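HTH-type transcriptional regulator PrpR (Mycobacterium tuberculosis, PDB 6D2S) regulates transcription of the genes for short-chain fatty acid catabolism through the glyoxylate and methylcitrate cycles, and is required for growth in macrophages and for assimilating cholesterol-derived propionate. Local coordinates at residues A[8-13]-A[108-113]; A[184-189]-A[194-199]. All blocks are in the same frame, centred on the assembly; numbering follows the deposited sequence.

Contact 1 of 2, residues A[8-13]-A[108-113]; sequences RDFFYD and VATDDQ. With CA (calcium ion), chain B.
Asp111 comes to the edge of the Phe10 ring: its OD2 lies 3.5 Å from CD1 of the phenylalanine, near the ring plane, and CB of Asp111 reaches the same edge at 3.6 Å from CD1. Ring and carboxylate are only 17° apart in plane, and the side chains run antiparallel past one another. An oxygen beside the weakly positive C-H rim, rather than over the pi face, is consistent with a mild electrostatic attraction. In Phe10, CG stands anti to the backbone N (chi1 179°), which swings the ring out so that its CD1/CE1 edge meets 108-113; CE1 then comes within 4.1 Å of CA of Val108. No direct hydrogen bond spans the segments. A water joins them instead, donating to OD2 of Asp13 and, more weakly, to OD2 of Asp111. One helical turn apart, Asp9 and Asp13 each bind the calcium ion through both carboxylate oxygens. The two carboxylates converge on the ion, whose charge probably offsets their mutual repulsion. Asp111 is not a calcium ligand; its OD2 stays 5.2 Å from OD2 of Asp13. Thr110 OG1 is held by Ile107 O and Arg14, and Arg14 also makes a cation-pi contact with Phe10. The contact thus sets the calcium-bearing helix 3-13 beside the end of helix 101-109, which falls in the IrrE N-terminal-like range, with Val108 packed on helix 116-135 and Phe11 placed between that helix and strand 194-198.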
ATOM      1  N   ARG A   8       5.213 -12.032  -6.389  1.00 16.37           N
ATOM      2  CA  ARG A   8       5.827 -11.843  -5.077  1.00 22.75           C
ATOM      3  C   ARG A   8       7.349 -11.847  -5.182  1.00 18.78           C
ATOM      4  O   ARG A   8       8.017 -11.000  -4.580  1.00 17.72           O
ATOM      5  CB  ARG A   8       5.365 -12.925  -4.101  1.00 30.01           C
ATOM      6  CG  ARG A   8       5.963 -12.778  -2.702  1.00 38.38           C
ATOM      7  CD  ARG A   8       5.573 -13.937  -1.777  1.00 50.60           C
ATOM      8  NE  ARG A   8       6.128 -15.221  -2.203  1.00 60.19           N
ATOM      9  CZ  ARG A   8       5.402 -16.251  -2.629  1.00 67.16           C
ATOM     10  NH1 ARG A   8       4.078 -16.159  -2.680  1.00 70.41           N
ATOM     11  NH2 ARG A   8       5.997 -17.379  -2.995  1.00 68.56           N
ATOM     12  N   ASP A   9       7.910 -12.787  -5.953  1.00 16.09           N
ATOM     13  CA  ASP A   9       9.356 -12.789  -6.158  1.00 20.24           C
ATOM     14  C   ASP A   9       9.812 -11.527  -6.882  1.00 18.48           C
ATOM     15  O   ASP A   9      10.877 -10.974  -6.572  1.00 15.87           O
ATOM     16  CB  ASP A   9       9.802 -14.033  -6.930  1.00 18.54           C
ATOM     17  CG  ASP A   9      11.314 -14.182  -6.941  1.00 20.70           C
ATOM     18  OD1 ASP A   9      11.938 -13.920  -5.890  1.00 17.36           O
ATOM     19  OD2 ASP A   9      11.901 -14.557  -7.974  1.00 18.84           O
ATOM     20  N   PHE A  10       9.024 -11.059  -7.854  1.00 14.90           N
ATOM     21  CA  PHE A  10       9.366  -9.837  -8.578  1.00 14.88           C
ATOM     22  C   PHE A  10       9.577  -8.671  -7.611  1.00 16.38           C
ATOM     23  O   PHE A  10      10.573  -7.937  -7.694  1.00 13.35           O
ATOM     24  CB  PHE A  10       8.259  -9.519  -9.591  1.00 14.32           C
ATOM     25  CG  PHE A  10       8.490  -8.257 -10.373  1.00 15.28           C
ATOM     26  CD1 PHE A  10       9.132  -8.297 -11.599  1.00 18.12           C
ATOM     27  CD2 PHE A  10       8.057  -7.029  -9.882  1.00 19.14           C
ATOM     28  CE1 PHE A  10       9.347  -7.129 -12.323  1.00 23.19           C
ATOM     29  CE2 PHE A  10       8.277  -5.855 -10.600  1.00 21.07           C
ATOM     30  CZ  PHE A  10       8.921  -5.907 -11.814  1.00 22.20           C
ATOM     31  N   PHE A  11       8.649  -8.486  -6.677  1.00 15.04           N
ATOM     32  CA  PHE A  11       8.825  -7.397  -5.725  1.00 16.88           C
ATOM     33  C   PHE A  11       9.929  -7.715  -4.716  1.00 13.31           C
ATOM     34  O   PHE A  11      10.702  -6.820  -4.349  1.00 15.98           O
ATOM     35  CB  PHE A  11       7.502  -7.071  -5.038  1.00 14.53           C
ATOM     36  CG  PHE A  11       6.577  -6.217  -5.888  1.00 15.17           C
ATOM     37  CD1 PHE A  11       6.703  -4.834  -5.903  1.00 19.93           C
ATOM     38  CD2 PHE A  11       5.604  -6.807  -6.689  1.00 17.30           C
ATOM     39  CE1 PHE A  11       5.850  -4.049  -6.694  1.00 18.90           C
ATOM     40  CE2 PHE A  11       4.764  -6.038  -7.484  1.00 18.11           C
ATOM     41  CZ  PHE A  11       4.888  -4.653  -7.481  1.00 19.46           C
ATOM     42  N   TYR A  12      10.047  -8.978  -4.292  1.00 15.83           N
ATOM     43  CA  TYR A  12      11.097  -9.357  -3.344  1.00 17.42           C
ATOM     44  C   TYR A  12      12.481  -9.018  -3.888  1.00 19.65           C
ATOM     45  O   TYR A  12      13.337  -8.467  -3.174  1.00 15.60           O
ATOM     46  CB  TYR A  12      11.025 -10.852  -3.026  1.00 18.56           C
ATOM     47  CG  TYR A  12      12.166 -11.302  -2.145  1.00 17.80           C
ATOM     48  CD1 TYR A  12      12.131 -11.064  -0.772  1.00 21.34           C
ATOM     49  CD2 TYR A  12      13.299 -11.907  -2.675  1.00 16.47           C
ATOM     50  CE1 TYR A  12      13.174 -11.442   0.060  1.00 20.83           C
ATOM     51  CE2 TYR A  12      14.356 -12.289  -1.838  1.00 18.56           C
ATOM     52  CZ  TYR A  12      14.280 -12.046  -0.474  1.00 19.39           C
ATOM     53  OH  TYR A  12      15.321 -12.413   0.359  1.00 20.79           O
ATOM     54  N   ASP A  13      12.729  -9.384  -5.145  1.00 14.96           N
ATOM     55  CA  ASP A  13      14.020  -9.141  -5.779  1.00 16.47           C
ATOM     56  C   ASP A  13      14.340  -7.666  -5.878  1.00 16.47           C
ATOM     57  O   ASP A  13      15.511  -7.306  -6.050  1.00 19.13           O
ATOM     58  CB  ASP A  13      14.036  -9.745  -7.184  1.00 17.77           C
ATOM     59  CG  ASP A  13      14.074 -11.250  -7.155  1.00 20.41           C
ATOM     60  OD1 ASP A  13      14.350 -11.791  -6.066  1.00 15.65           O
ATOM     61  OD2 ASP A  13      13.813 -11.889  -8.202  1.00 18.04           O
ATOM     62  N   VAL A 108       8.336  -4.314 -15.836  1.00 15.31           N
ATOM     63  CA  VAL A 108       7.933  -5.720 -15.901  1.00 14.84           C
ATOM     64  C   VAL A 108       8.914  -6.515 -16.748  1.00 21.39           C
ATOM     65  O   VAL A 108       9.237  -7.673 -16.441  1.00 21.10           O
ATOM     66  CB  VAL A 108       6.498  -5.839 -16.452  1.00 15.26           C
ATOM     67  CG1 VAL A 108       6.148  -7.297 -16.730  1.00 20.84           C
ATOM     68  CG2 VAL A 108       5.497  -5.209 -15.502  1.00 14.83           C
ATOM     69  N   ALA A 109       9.406  -5.905 -17.825  1.00 18.54           N
ATOM     70  CA  ALA A 109      10.259  -6.612 -18.767  1.00 24.28           C
ATOM     71  C   ALA A 109      11.615  -6.974 -18.172  1.00 26.05           C
ATOM     72  O   ALA A 109      12.304  -7.843 -18.723  1.00 27.68           O
ATOM     73  CB  ALA A 109      10.432  -5.774 -20.035  1.00 22.61           C
ATOM     74  N   THR A 110      12.012  -6.352 -17.059  1.00 21.44           N
ATOM     75  CA  THR A 110      13.292  -6.714 -16.456  1.00 23.62           C
ATOM     76  C   THR A 110      13.275  -8.093 -15.804  1.00 25.83           C
ATOM     77  O   THR A 110      14.342  -8.578 -15.421  1.00 29.11           O
ATOM     78  CB  THR A 110      13.738  -5.677 -15.414  1.00 22.92           C
ATOM     79  OG1 THR A 110      12.796  -5.627 -14.334  1.00 23.25           O
ATOM     80  CG2 THR A 110      13.866  -4.286 -16.039  1.00 26.80           C
ATOM     81  N   ASP A 111      12.112  -8.726 -15.641  1.00 21.02           N
ATOM     82  CA  ASP A 111      12.032 -10.093 -15.115  1.00 20.96           C
ATOM     83  C   ASP A 111      11.770 -11.024 -16.301  1.00 23.21           C
ATOM     84  O   ASP A 111      10.627 -11.174 -16.736  1.00 27.21           O
ATOM     85  CB  ASP A 111      10.939 -10.202 -14.054  1.00 20.52           C
ATOM     86  CG  ASP A 111      11.078 -11.448 -13.192  1.00 29.38           C
ATOM     87  OD1 ASP A 111      11.796 -12.375 -13.608  1.00 30.08           O
ATOM     88  OD2 ASP A 111      10.460 -11.517 -12.107  1.00 29.82           O
ATOM     89  N   ASP A 112      12.832 -11.664 -16.818  1.00 21.05           N
ATOM     90  CA  ASP A 112      12.719 -12.420 -18.068  1.00 23.12           C
ATOM     91  C   ASP A 112      11.790 -13.626 -17.949  1.00 29.42           C
ATOM     92  O   ASP A 112      11.265 -14.087 -18.972  1.00 31.82           O
ATOM     93  CB  ASP A 112      14.113 -12.873 -18.544  1.00 29.53           C
ATOM     94  CG  ASP A 112      14.078 -13.676 -19.872  1.00 44.88           C
ATOM     95  OD1 ASP A 112      13.839 -13.091 -20.958  1.00 41.19           O
ATOM     96  OD2 ASP A 112      14.327 -14.904 -19.832  1.00 46.75           O
ATOM     97  N   GLN A 113      11.556 -14.130 -16.731  1.00 27.33           N
ATOM     98  CA  GLN A 113      10.868 -15.404 -16.517  1.00 34.06           C
ATOM     99  C   GLN A 113       9.350 -15.283 -16.388  1.00 26.97           C
ATOM    100  O   GLN A 113       8.657 -16.301 -16.498  1.00 24.33           O
ATOM    101  CB  GLN A 113      11.413 -16.093 -15.250  1.00 37.78           C
ATOM    102  CG  GLN A 113      12.864 -16.579 -15.345  1.00 42.43           C
ATOM    103  CD  GLN A 113      13.404 -17.090 -14.007  1.00 40.85           C
ATOM    104  OE1 GLN A 113      13.202 -16.460 -12.965  1.00 35.93           O
ATOM    105  NE2 GLN A 113      14.083 -18.243 -14.033  1.00 32.46           N
TER
HETATM  106 CA    CA B 501      14.135 -14.015  -6.958  0.50 14.99          CA
HETATM  107  O   HOH W   1      12.307 -11.005 -10.245  1.00 24.43           O

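Contact 2 of 2, residues A[184-189]-A[194-199]; sequences IFVRTD and ISKRQS. With NA (sodium ion), chain G.
Four backbone hydrogen bonds join Phe185 to Arg197 and Arg187 to Ser195, each pair exchanging N-H and C=O in both directions. Phe185 N reaches Arg197 O at 2.9 Å, and Arg197 N returns to Phe185 O at 2.8 Å. The bond from Arg187 N to Ser195 O is the straightest of the four, with 169° at the hydrogen. All four acceptors also receive a CA-H from the opposite strand, the shortest being Ile194 CA to Arg187 O at 3.2 Å. The strand axes run at 176°, as an antiparallel beta hairpin requires, and 194-198 is an outermost strand of the five-stranded antiparallel sheet in the short-chain fatty acyl-CoA regulator C-terminal region. Strand 183-189 is satisfied on its other side by 261-268, where Ile184, Val186 and Thr188 bond to Gly266, Gly264 and Ala262. On the face of Ile184, Val186 and Thr188, Lys196 runs across Ile184 and Val186. Its chain is extended until a bend at chi4 (67°) leaves NZ 3.8 Å from CG2 of Ile184 and nearly as close to CG2 of Val186, buried and without a polar partner in the model. Thr188 OG1, anti to its own backbone nitrogen, donates to Asp189 O and lies against CG1 of Ile194. Gln198 OE1 accepts from Phe203 N and is also hydrogen-bonded to Thr201 OG1. Beyond the strand, Ser199 O binds the sodium ion at 2.1 Å together with three waters and Asn15 OD1; one of those waters also donates to Gln198 O.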
ATOM      1  N   ILE A 184       8.444  -6.522   7.821  1.00 23.08           N
ATOM      2  CA  ILE A 184       7.693  -7.605   7.193  1.00 21.31           C
ATOM      3  C   ILE A 184       6.227  -7.206   7.194  1.00 20.14           C
ATOM      4  O   ILE A 184       5.673  -6.869   8.248  1.00 22.00           O
ATOM      5  CB  ILE A 184       7.879  -8.930   7.953  1.00 21.62           C
ATOM      6  CG1 ILE A 184       9.346  -9.356   7.990  1.00 27.04           C
ATOM      7  CG2 ILE A 184       6.971 -10.013   7.359  1.00 25.01           C
ATOM      8  CD1 ILE A 184       9.611 -10.451   9.004  1.00 32.31           C
ATOM      9  N   PHE A 185       5.593  -7.244   6.026  1.00 20.50           N
ATOM     10  CA  PHE A 185       4.172  -6.934   5.903  1.00 20.40           C
ATOM     11  C   PHE A 185       3.382  -8.235   5.793  1.00 24.31           C
ATOM     12  O   PHE A 185       3.715  -9.100   4.979  1.00 24.96           O
ATOM     13  CB  PHE A 185       3.932  -6.038   4.687  1.00 22.02           C
ATOM     14  CG  PHE A 185       2.483  -5.795   4.366  1.00 27.45           C
ATOM     15  CD1 PHE A 185       1.776  -6.677   3.555  1.00 29.61           C
ATOM     16  CD2 PHE A 185       1.834  -4.671   4.842  1.00 24.94           C
ATOM     17  CE1 PHE A 185       0.442  -6.446   3.245  1.00 34.44           C
ATOM     18  CE2 PHE A 185       0.501  -4.427   4.525  1.00 29.33           C
ATOM     19  CZ  PHE A 185      -0.196  -5.315   3.731  1.00 35.12           C
ATOM     20  N   VAL A 186       2.351  -8.384   6.624  1.00 22.67           N
ATOM     21  CA  VAL A 186       1.530  -9.589   6.634  1.00 23.72           C
ATOM     22  C   VAL A 186       0.065  -9.189   6.571  1.00 25.74           C
ATOM     23  O   VAL A 186      -0.394  -8.354   7.359  1.00 25.76           O
ATOM     24  CB  VAL A 186       1.788 -10.462   7.879  1.00 25.45           C
ATOM     25  CG1 VAL A 186       0.800 -11.637   7.912  1.00 31.16           C
ATOM     26  CG2 VAL A 186       3.214 -10.972   7.885  1.00 29.99           C
ATOM     27  N   ARG A 187      -0.663  -9.784   5.637  1.00 25.40           N
ATOM     28  CA  ARG A 187      -2.106  -9.639   5.547  1.00 27.24           C
ATOM     29  C   ARG A 187      -2.737 -11.023   5.547  1.00 33.40           C
ATOM     30  O   ARG A 187      -2.233 -11.941   4.894  1.00 33.50           O
ATOM     31  CB  ARG A 187      -2.511  -8.877   4.285  1.00 28.59           C
ATOM     32  CG  ARG A 187      -4.010  -8.722   4.140  1.00 39.70           C
ATOM     33  CD  ARG A 187      -4.372  -7.979   2.875  1.00 47.11           C
ATOM     34  NE  ARG A 187      -3.764  -8.574   1.689  1.00 53.05           N
ATOM     35  CZ  ARG A 187      -4.150  -9.727   1.153  1.00 54.24           C
ATOM     36  NH1 ARG A 187      -5.134 -10.420   1.708  1.00 56.61           N
ATOM     37  NH2 ARG A 187      -3.548 -10.190   0.067  1.00 53.18           N
ATOM     38  N   THR A 188      -3.835 -11.171   6.283  1.00 31.47           N
ATOM     39  CA  THR A 188      -4.523 -12.450   6.365  1.00 34.25           C
ATOM     40  C   THR A 188      -6.020 -12.205   6.455  1.00 34.95           C
ATOM     41  O   THR A 188      -6.463 -11.173   6.964  1.00 31.14           O
ATOM     42  CB  THR A 188      -4.057 -13.266   7.580  1.00 36.65           C
ATOM     43  OG1 THR A 188      -4.753 -14.517   7.617  1.00 43.71           O
ATOM     44  CG2 THR A 188      -4.339 -12.513   8.868  1.00 38.64           C
ATOM     45  N   ASP A 189      -6.796 -13.165   5.963  1.00 38.74           N
ATOM     46  CA  ASP A 189      -8.229 -13.171   6.194  1.00 42.57           C
ATOM     47  C   ASP A 189      -8.539 -14.111   7.356  1.00 47.47           C
ATOM     48  O   ASP A 189      -7.646 -14.728   7.946  1.00 46.92           O
ATOM     49  CB  ASP A 189      -8.989 -13.551   4.917  1.00 46.14           C
ATOM     50  CG  ASP A 189      -8.683 -14.962   4.437  1.00 51.07           C
ATOM     51  OD1 ASP A 189      -8.146 -15.773   5.221  1.00 50.98           O
ATOM     52  OD2 ASP A 189      -8.985 -15.259   3.260  1.00 51.93           O
ATOM     53  N   ILE A 194      -2.926 -15.964   3.673  1.00 67.03           N
ATOM     54  CA  ILE A 194      -1.948 -14.997   4.156  1.00 66.52           C
ATOM     55  C   ILE A 194      -1.041 -14.566   3.014  1.00 65.38           C
ATOM     56  O   ILE A 194      -0.517 -15.408   2.277  1.00 69.41           O
ATOM     57  CB  ILE A 194      -1.108 -15.581   5.306  1.00 69.64           C
ATOM     58  CG1 ILE A 194      -1.979 -15.783   6.543  1.00 72.08           C
ATOM     59  CG2 ILE A 194       0.085 -14.686   5.608  1.00 68.64           C
ATOM     60  CD1 ILE A 194      -1.358 -16.683   7.561  1.00 73.50           C
ATOM     61  N   SER A 195      -0.847 -13.257   2.883  1.00 62.16           N
ATOM     62  CA  SER A 195       0.144 -12.679   1.986  1.00 58.12           C
ATOM     63  C   SER A 195       1.258 -12.079   2.835  1.00 53.76           C
ATOM     64  O   SER A 195       0.997 -11.234   3.699  1.00 46.53           O
ATOM     65  CB  SER A 195      -0.483 -11.621   1.079  1.00 58.49           C
ATOM     66  OG  SER A 195       0.507 -10.952   0.316  1.00 58.63           O
ATOM     67  N   LYS A 196       2.490 -12.525   2.599  1.00 54.89           N
ATOM     68  CA  LYS A 196       3.654 -12.091   3.360  1.00 50.82           C
ATOM     69  C   LYS A 196       4.637 -11.409   2.419  1.00 47.92           C
ATOM     70  O   LYS A 196       4.920 -11.927   1.335  1.00 53.85           O
ATOM     71  CB  LYS A 196       4.329 -13.275   4.060  1.00 52.48           C
ATOM     72  CG  LYS A 196       5.495 -12.890   4.957  1.00 52.44           C
ATOM     73  CD  LYS A 196       6.273 -14.114   5.414  1.00 59.17           C
ATOM     74  CE  LYS A 196       6.999 -13.852   6.728  1.00 61.52           C
ATOM     75  NZ  LYS A 196       6.049 -13.649   7.863  1.00 61.93           N
ATOM     76  N   ARG A 197       5.156 -10.255   2.836  1.00 39.52           N
ATOM     77  CA  ARG A 197       6.126  -9.506   2.048  1.00 42.69           C
ATOM     78  C   ARG A 197       7.308  -9.137   2.932  1.00 39.16           C
ATOM     79  O   ARG A 197       7.126  -8.554   4.003  1.00 38.98           O
ATOM     80  CB  ARG A 197       5.492  -8.249   1.439  1.00 45.49           C
ATOM     81  CG  ARG A 197       4.447  -8.545   0.371  1.00 57.39           C
ATOM     82  CD  ARG A 197       5.056  -9.351  -0.774  1.00 65.70           C
ATOM     83  NE  ARG A 197       4.119  -9.603  -1.869  1.00 65.94           N
ATOM     84  CZ  ARG A 197       3.944  -8.789  -2.907  1.00 61.60           C
ATOM     85  NH1 ARG A 197       3.073  -9.103  -3.860  1.00 62.93           N
ATOM     86  NH2 ARG A 197       4.639  -7.663  -2.990  1.00 57.80           N
ATOM     87  N   GLN A 198       8.511  -9.488   2.492  1.00 39.31           N
ATOM     88  CA  GLN A 198       9.726  -9.221   3.248  1.00 43.21           C
ATOM     89  C   GLN A 198      10.600  -8.225   2.498  1.00 46.17           C
ATOM     90  O   GLN A 198      10.715  -8.286   1.271  1.00 46.34           O
ATOM     91  CB  GLN A 198      10.514 -10.507   3.497  1.00 48.12           C
ATOM     92  CG  GLN A 198       9.721 -11.610   4.169  1.00 47.83           C
ATOM     93  CD  GLN A 198      10.361 -12.969   3.973  1.00 51.31           C
ATOM     94  OE1 GLN A 198      11.047 -13.482   4.857  1.00 48.12           O
ATOM     95  NE2 GLN A 198      10.142 -13.560   2.805  1.00 58.32           N
ATOM     96  N   SER A 199      11.205  -7.301   3.241  1.00 48.66           N
ATOM     97  CA  SER A 199      12.191  -6.386   2.681  1.00 41.86           C
ATOM     98  C   SER A 199      13.615  -6.882   2.887  1.00 46.27           C
ATOM     99  O   SER A 199      14.375  -6.991   1.924  1.00 40.86           O
ATOM    100  CB  SER A 199      12.037  -4.989   3.292  1.00 40.82           C
ATOM    101  OG  SER A 199      12.002  -5.051   4.706  1.00 39.23           O
TER
HETATM  102 NA    NA G 506      15.749  -7.677   0.417  1.00 18.95          NA
HETATM  103  O   HOH W   2      13.361  -7.779  -0.369  1.00 25.23           O
HETATM  104  O   HOH W   3      17.035  -6.667   2.157  1.00 36.73           O
HETATM  105  O   HOH W   4      15.556  -9.552   1.388  1.00 28.66           O

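The contacts differ in bonding and in the area they bury. Contact 1 buries 170 Å² between a helix and the end of another with the loop after it, 95 residues away, without a direct hydrogen bond; contact 2 buries 498 Å² across a turn of four residues through regular backbone pairing. Both are partly buried, contact 2 nearer the chain centre, with contact centres about 12 Å from it for contact 2 and 18 Å for contact 1. Charge in contact 1 gathers round calcium, whereas the sodium of contact 2 is held by Ser199 O, Asn15 OD1 and waters. The two touch directly: helix 3-13 packs against strand 194-198, for instance Phe11 CB 3.6 Å from Arg197 NH2.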